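Local coordinates for protein taurine dioxygenase (Burkholderia ambifaria, PDB 5VN6) that probably catalyses the iron- and 2-oxoglutarate-dependent oxygenation of taurine, with a magnesium ion occupying its metal site in this crystal, at residues Met9-Leu14 against Ile18-Leu23; Leu23-Ala28 against Ala38-Gln43; Val63-Arg68 against Gly118-Cys123. All coordinates share one frame; numbering follows the deposited sequence.

Interaction 1: residues Met9-Leu14 against Ile18-Leu23; sequences MRVEPL and IGAELL
The guanidinium of Arg10 lays one face over Leu23 CB, with NH2 nearest at 3.6 Å; NE and CZ also lie close to that carbon. A bend at chi3 (-67°) brings the guanidinium back over Leu23, and the two side chains cross at about a right angle. The carboxylate of Glu12 meets the other end of the same leucine: OE2 is 3.4 Å from Leu23 CD1, and CD and CG of Glu12 also touch this methyl. Arg10 thus covers the base of Leu23 and Glu12 one of its methyls. On this face Glu21 points the same way as Glu12, and their OE1 atoms stay 5.6 Å apart, near but not in contact.

The backbones form an antiparallel beta hairpin, with axes at 158°, at the border of the larger sheet of the cupin-type fold. Arg10 and Leu23 exchange two hydrogen bonds, the shorter being Leu23 N to Arg10 O at 2.9 Å, and Glu12 and Glu21 exchange two more. Pro13 fits because its pairing with Ala20 is non-hydrogen-bonded and asks for no N-H from it. Toward the turn, Leu14 N bonds to Gly19 O (3.0 Å), while Leu14 CD1 lies 3.4 Å from Glu21 N.

On the face bearing Val11, Val11 CG1 touches Ala20 CB at 3.8 Å and Val11 CG2 meets Leu22 CD2 at 4.0 Å. Helix 34-47 also contacts Val11 here, through Gln43 and His47, and Val129 of the second subunit packs on Pro13.

Interaction 2: residues Leu23-Ala28 against Ala38-Gln43; sequences LGVNLA and AEIRTQ
Helix 27-32 and the short connection that leads into it from strand 20-23 meet helix 34-47 through three aliphatic side chains: Val25 and Leu27 on one side, Ile40 on the other. The contact is small, burying 78 Å² in all, and it converges on a single methyl. Ile40 CD1 lies 4.2 Å from Val25 CG1 and 4.3 Å from Leu27 CD2, both ordinary van der Waals separations.

Val25 and Ile40 reach toward each other tip to tip. The isoleucine has CD1 fully extended away from CA (chi2 -178°), which lets it bridge backbones whose CA atoms, Val25 to Ile40, are 9.5 Å apart. Leu27 comes in differently: its CA to CB bond does not aim at the helix, and it is the CD2 branch, turned back beside CA, that arrives beside Ile40.

Two side-chain hydrogen bonds lie within the segments. Asn26 OD1 accepts from Ala28 N at 2.9 Å, with an N-H...O angle of 145°, a capping bond, with Asn26 at the N-cap position just before helix 27-32. Gln55, outside both segments, bonds through its side chain to both Val25 O and Leu27 N. One turn along helix 34-47, Gln43 NE2 donates to Glu39 OE2 at 3.2 Å; the acceptor atom is met on its syn side, and the bond is nearly straight at 165°.

Leu50 and Leu52 of strand 49-52 line the base, Leu50 touching Ile40, and Leu52 touching Val25 and Leu27. The arrangement is that of an N-capped helix start and a longer helix sharing an apolar layer on one face of a beta sheet, as in the helical cover of the major sheet in the double-stranded beta-helix fold of 2-oxoglutarate dioxygenases.

Interaction 3: residues Val63-Arg68 against Gly118-Cys123; sequences VAFARR and GCVLRC
Val120 carries the strand's whole share of this contact, and its side chain can be followed outward atom by atom. CB points toward helix 59-67, and the contacts are made by the two methyls. From there the two branches part. CG1, anti to the backbone N (chi1 179°), reaches the ring of Phe65 at CD2, 4.1 Å away. CG2, beside the backbone N, does more: it is 3.8 Å from Ala66 CB and 3.9 Å from Phe65 CE2, with CD2 of that ring only slightly farther. This methyl therefore sits in the notch between two successive helix residues, one a bare methyl and the other an aromatic ring.

The phenylalanine is brought there by its own first torsion, CG anti to the backbone N at 170°, and its side chain crosses that of Val120 at about a right angle. The small alanine is consistent with the close backbones, Ala66 CA being 6.2 Å from Val120 CA.

Strand 118-125 runs in the interior of the larger sheet, between strands 256-260 and 278-284, and helix 59-67 packs against it, as expected for the major sheet of the double-stranded beta-helix fold of this family. The contact is wholly buried and apolar, burying 116 Å² between the segments. The strand has a polar tie to the same helix as well, since His62 NE2 is hydrogen-bonded to Val120 O.

Neighbours widen the same apolar layer: Phe65 also touches Ile258 of strand 256-260, and Leu27 and Ala30 of helix 27-32, while Ala66 rests on Ala282 and Leu72. Arg68 forms a salt bridge through NH2 to Asp34 and a hydrogen bond to Ala30 O.

In the fold
Interactions 1 and 2 share Leu23 and touch directly: Met9 CB lies 3.4 Å from Val25 CG2, and Met9 CE 3.6 Å from Gln43 CG, so Met9, just before the hairpin's first strand, packs on both segments of interaction 2. Interactions 2 and 3 meet at Phe65, whose CZ is 3.7 Å from Leu27 CD2. Interactions 1 and 3 do not touch, their nearest atoms being about 7 Å apart, but both reach the same sheet, one at an outermost strand, 10-13, and its neighbour, the other in its interior. Interaction 3 is nearer the chain's centre; the Val120 side chain lies about 13 Å from the magnesium ion bound by His106, Asp108 and His266.

Interaction 1: residues Met9-Leu14 against Ile18-Leu23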
# COMPACT_ATOMS: atom_id res chain seq x y z
N MET A 9 27.64 -0.69 13.16
CA MET A 9 26.65 0.18 12.53
C MET A 9 25.27 -0.08 13.13
O MET A 9 25.02 -1.15 13.67
CB MET A 9 26.62 -0.05 11.02
CG MET A 9 26.27 -1.47 10.57
SD MET A 9 25.85 -1.59 8.81
CE MET A 9 25.14 -3.23 8.73
N ARG A 10 24.39 0.91 13.03
CA ARG A 10 23.05 0.84 13.60
C ARG A 10 22.08 0.38 12.53
O ARG A 10 22.06 0.94 11.42
CB ARG A 10 22.62 2.19 14.18
CG ARG A 10 23.55 2.72 15.26
CD ARG A 10 22.94 3.87 16.08
NE ARG A 10 22.73 5.11 15.32
CZ ARG A 10 23.71 5.90 14.88
NH1 ARG A 10 24.98 5.59 15.10
NH2 ARG A 10 23.42 7.00 14.20
N VAL A 11 21.30 -0.65 12.83
CA VAL A 11 20.28 -1.17 11.93
C VAL A 11 18.93 -0.89 12.55
O VAL A 11 18.63 -1.38 13.65
CB VAL A 11 20.47 -2.67 11.66
CG1 VAL A 11 19.39 -3.17 10.70
CG2 VAL A 11 21.88 -2.97 11.12
N GLU A 12 18.10 -0.10 11.86
CA GLU A 12 16.80 0.31 12.39
C GLU A 12 15.67 -0.14 11.47
O GLU A 12 15.40 0.51 10.45
CB GLU A 12 16.76 1.83 12.59
CG GLU A 12 17.47 2.30 13.86
CD GLU A 12 17.10 3.73 14.26
OE1 GLU A 12 16.09 4.27 13.74
OE2 GLU A 12 17.81 4.32 15.11
N PRO A 13 15.00 -1.25 11.78
CA PRO A 13 13.90 -1.70 10.91
C PRO A 13 12.79 -0.66 10.84
O PRO A 13 12.51 0.05 11.81
CB PRO A 13 13.41 -2.99 11.59
CG PRO A 13 14.56 -3.44 12.45
CD PRO A 13 15.28 -2.18 12.88
N LEU A 14 12.18 -0.54 9.66
CA LEU A 14 11.07 0.38 9.44
C LEU A 14 9.72 -0.24 9.77
O LEU A 14 8.79 0.49 10.15
CB LEU A 14 11.05 0.86 7.98
CG LEU A 14 11.99 2.00 7.56
CD1 LEU A 14 13.44 1.52 7.54
CD2 LEU A 14 11.58 2.53 6.21
N ILE A 18 9.71 -5.94 6.65
CA ILE A 18 10.59 -5.61 5.54
C ILE A 18 11.17 -4.22 5.72
O ILE A 18 10.46 -3.28 6.13
CB ILE A 18 9.85 -5.73 4.19
CG1 ILE A 18 10.80 -5.35 3.03
CG2 ILE A 18 8.58 -4.86 4.15
CD1 ILE A 18 10.30 -5.77 1.65
N GLY A 19 12.46 -4.08 5.42
CA GLY A 19 13.10 -2.78 5.34
C GLY A 19 13.80 -2.38 6.61
O GLY A 19 13.28 -2.61 7.71
N ALA A 20 14.99 -1.79 6.47
CA ALA A 20 15.73 -1.24 7.60
C ALA A 20 16.64 -0.13 7.10
O ALA A 20 17.18 -0.21 5.99
CB ALA A 20 16.58 -2.29 8.32
N GLU A 21 16.80 0.90 7.93
CA GLU A 21 17.72 1.99 7.65
C GLU A 21 19.06 1.70 8.31
O GLU A 21 19.12 1.23 9.45
CB GLU A 21 17.17 3.35 8.13
CG GLU A 21 18.16 4.49 7.85
CD GLU A 21 17.61 5.90 8.10
OE1 GLU A 21 16.40 6.05 8.39
OE2 GLU A 21 18.41 6.87 8.04
N LEU A 22 20.13 1.96 7.57
CA LEU A 22 21.49 1.83 8.07
C LEU A 22 21.97 3.20 8.50
O LEU A 22 21.93 4.14 7.70
CB LEU A 22 22.40 1.25 6.99
CG LEU A 22 22.03 -0.13 6.45
CD1 LEU A 22 23.19 -0.68 5.59
CD2 LEU A 22 21.70 -1.10 7.58
N LEU A 23 22.42 3.32 9.75
CA LEU A 23 22.90 4.58 10.29
C LEU A 23 24.37 4.46 10.66
O LEU A 23 24.87 3.38 10.99
CB LEU A 23 22.09 4.99 11.53
CG LEU A 23 20.59 5.15 11.24
CD1 LEU A 23 19.80 4.64 12.40
CD2 LEU A 23 20.27 6.61 11.00

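Interaction 2: residues Leu23-Ala28 against Ala38-Gln43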
# COMPACT_ATOMS: atom_id res chain seq x y z
N LEU A 23 22.42 3.32 9.75
CA LEU A 23 22.90 4.58 10.29
C LEU A 23 24.37 4.46 10.66
O LEU A 23 24.87 3.38 10.99
CB LEU A 23 22.09 4.99 11.53
CG LEU A 23 20.59 5.15 11.24
CD1 LEU A 23 19.80 4.64 12.40
CD2 LEU A 23 20.27 6.61 11.00
N GLY A 24 25.07 5.60 10.61
CA GLY A 24 26.50 5.60 10.82
C GLY A 24 27.26 4.81 9.77
O GLY A 24 28.28 4.20 10.09
N VAL A 25 26.77 4.80 8.53
CA VAL A 25 27.35 4.01 7.46
C VAL A 25 27.59 4.91 6.26
O VAL A 25 26.65 5.55 5.76
CB VAL A 25 26.45 2.84 7.05
CG1 VAL A 25 26.91 2.27 5.72
CG2 VAL A 25 26.46 1.77 8.11
N ASN A 26 28.82 4.94 5.78
CA ASN A 26 29.16 5.60 4.53
C ASN A 26 29.40 4.49 3.52
O ASN A 26 30.30 3.67 3.70
CB ASN A 26 30.40 6.47 4.67
CG ASN A 26 30.66 7.33 3.45
OD1 ASN A 26 30.37 6.92 2.32
ND2 ASN A 26 31.27 8.49 3.65
N LEU A 27 28.57 4.45 2.47
CA LEU A 27 28.68 3.37 1.49
C LEU A 27 30.05 3.33 0.87
O LEU A 27 30.53 2.26 0.50
CB LEU A 27 27.60 3.52 0.41
CG LEU A 27 26.20 3.16 0.91
CD1 LEU A 27 25.19 3.16 -0.24
CD2 LEU A 27 26.22 1.80 1.62
N ALA A 28 30.71 4.50 0.76
CA ALA A 28 32.06 4.56 0.21
C ALA A 28 33.02 3.68 0.99
O ALA A 28 33.93 3.07 0.42
CB ALA A 28 32.57 6.00 0.19
N ALA A 38 30.47 -7.21 4.34
CA ALA A 38 29.86 -8.48 4.75
C ALA A 38 28.60 -8.25 5.59
O ALA A 38 27.56 -8.87 5.34
CB ALA A 38 30.88 -9.33 5.51
N GLU A 39 28.68 -7.36 6.57
CA GLU A 39 27.53 -7.09 7.42
C GLU A 39 26.37 -6.49 6.62
O GLU A 39 25.21 -6.91 6.78
CB GLU A 39 27.93 -6.16 8.56
CG GLU A 39 27.97 -6.85 9.92
CD GLU A 39 26.61 -7.32 10.40
OE1 GLU A 39 26.40 -8.55 10.48
OE2 GLU A 39 25.74 -6.46 10.70
N ILE A 40 26.65 -5.52 5.75
CA ILE A 40 25.62 -4.95 4.90
C ILE A 40 24.95 -6.03 4.08
O ILE A 40 23.72 -6.06 3.93
CB ILE A 40 26.22 -3.85 4.00
CG1 ILE A 40 26.73 -2.68 4.85
CG2 ILE A 40 25.20 -3.40 2.96
CD1 ILE A 40 27.31 -1.53 4.03
N ARG A 41 25.74 -6.95 3.52
CA ARG A 41 25.18 -8.05 2.76
C ARG A 41 24.30 -8.93 3.64
O ARG A 41 23.19 -9.31 3.24
CB ARG A 41 26.30 -8.87 2.12
CG ARG A 41 25.81 -10.12 1.47
CD ARG A 41 26.93 -10.82 0.71
NE ARG A 41 26.43 -12.07 0.16
CZ ARG A 41 26.27 -13.18 0.88
NH1 ARG A 41 26.61 -13.19 2.17
NH2 ARG A 41 25.78 -14.27 0.31
N THR A 42 24.77 -9.25 4.84
CA THR A 42 23.94 -10.04 5.75
C THR A 42 22.63 -9.31 6.03
O THR A 42 21.55 -9.91 5.94
CB THR A 42 24.70 -10.32 7.05
OG1 THR A 42 25.78 -11.24 6.78
CG2 THR A 42 23.79 -10.94 8.07
N GLN A 43 22.69 -8.00 6.29
CA GLN A 43 21.47 -7.25 6.59
C GLN A 43 20.53 -7.22 5.39
O GLN A 43 19.31 -7.32 5.56
CB GLN A 43 21.80 -5.83 7.05
CG GLN A 43 22.56 -5.72 8.37
CD GLN A 43 21.84 -6.37 9.56
OE1 GLN A 43 20.62 -6.39 9.63
NE2 GLN A 43 22.62 -6.86 10.52

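Interaction 3: residues Val63-Arg68 against Gly118-Cys123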
# COMPACT_ATOMS: atom_id res chain seq x y z
N VAL A 63 29.05 2.90 -8.20
CA VAL A 63 29.27 1.75 -9.07
C VAL A 63 30.10 0.70 -8.35
O VAL A 63 29.76 -0.49 -8.34
CB VAL A 63 29.94 2.23 -10.37
CG1 VAL A 63 30.67 1.09 -11.06
CG2 VAL A 63 28.88 2.84 -11.30
N ALA A 64 31.21 1.11 -7.74
CA ALA A 64 32.10 0.16 -7.07
C ALA A 64 31.42 -0.50 -5.87
O ALA A 64 31.71 -1.67 -5.57
CB ALA A 64 33.39 0.86 -6.64
N PHE A 65 30.54 0.21 -5.16
CA PHE A 65 29.81 -0.45 -4.08
C PHE A 65 28.88 -1.52 -4.62
O PHE A 65 28.83 -2.64 -4.10
CB PHE A 65 29.02 0.57 -3.25
CG PHE A 65 28.05 -0.06 -2.27
CD1 PHE A 65 28.50 -0.64 -1.09
CD2 PHE A 65 26.68 -0.08 -2.53
CE1 PHE A 65 27.61 -1.23 -0.19
CE2 PHE A 65 25.79 -0.66 -1.63
CZ PHE A 65 26.27 -1.23 -0.45
N ALA A 66 28.12 -1.20 -5.68
CA ALA A 66 27.18 -2.17 -6.24
C ALA A 66 27.90 -3.38 -6.80
O ALA A 66 27.38 -4.50 -6.74
CB ALA A 66 26.34 -1.52 -7.33
N ARG A 67 29.10 -3.17 -7.34
CA ARG A 67 29.89 -4.24 -7.93
C ARG A 67 30.31 -5.28 -6.89
O ARG A 67 30.55 -6.44 -7.23
CB ARG A 67 31.11 -3.59 -8.60
CG ARG A 67 32.10 -4.50 -9.18
CD ARG A 67 31.56 -5.15 -10.41
NE ARG A 67 32.58 -6.05 -10.93
CZ ARG A 67 32.81 -7.26 -10.42
NH1 ARG A 67 32.08 -7.68 -9.39
NH2 ARG A 67 33.77 -8.02 -10.94
N ARG A 68 30.38 -4.89 -5.62
CA ARG A 68 30.62 -5.83 -4.53
C ARG A 68 29.57 -6.93 -4.43
O ARG A 68 29.83 -7.97 -3.82
CB ARG A 68 30.68 -5.08 -3.20
CG ARG A 68 31.84 -4.16 -3.05
CD ARG A 68 33.04 -4.94 -2.61
NE ARG A 68 33.50 -4.53 -1.29
CZ ARG A 68 34.19 -5.30 -0.47
NH1 ARG A 68 34.51 -6.54 -0.82
NH2 ARG A 68 34.57 -4.84 0.71
N GLY A 118 19.41 -7.47 -7.97
CA GLY A 118 19.00 -6.33 -7.17
C GLY A 118 19.61 -5.07 -7.74
O GLY A 118 20.13 -5.07 -8.87
N CYS A 119 19.59 -4.02 -6.92
CA CYS A 119 19.85 -2.68 -7.40
C CYS A 119 20.30 -1.78 -6.24
O CYS A 119 19.87 -1.95 -5.10
CB CYS A 119 18.58 -2.11 -8.05
SG CYS A 119 18.73 -0.50 -8.80
N VAL A 120 21.16 -0.82 -6.57
CA VAL A 120 21.54 0.26 -5.67
C VAL A 120 21.09 1.55 -6.32
O VAL A 120 21.63 1.95 -7.36
CB VAL A 120 23.05 0.29 -5.37
CG1 VAL A 120 23.34 1.46 -4.44
CG2 VAL A 120 23.54 -1.05 -4.79
N LEU A 121 20.12 2.22 -5.70
CA LEU A 121 19.41 3.35 -6.29
C LEU A 121 19.65 4.59 -5.44
O LEU A 121 19.42 4.56 -4.23
CB LEU A 121 17.91 3.05 -6.39
CG LEU A 121 17.00 4.16 -6.92
CD1 LEU A 121 17.41 4.57 -8.34
CD2 LEU A 121 15.53 3.76 -6.89
N ARG A 122 20.12 5.67 -6.06
CA ARG A 122 20.38 6.91 -5.34
C ARG A 122 19.54 8.06 -5.90
O ARG A 122 19.42 8.22 -7.11
CB ARG A 122 21.88 7.30 -5.38
CG ARG A 122 22.14 8.62 -4.64
CD ARG A 122 23.58 8.88 -4.26
NE ARG A 122 24.37 9.29 -5.40
CZ ARG A 122 25.38 10.14 -5.35
NH1 ARG A 122 25.74 10.70 -4.19
NH2 ARG A 122 26.05 10.43 -6.47
N CYS A 123 18.98 8.86 -5.00
CA CYS A 123 18.23 10.05 -5.41
C CYS A 123 19.19 11.23 -5.48
O CYS A 123 19.81 11.58 -4.48
CB CYS A 123 17.10 10.35 -4.43
SG CYS A 123 16.13 11.85 -4.84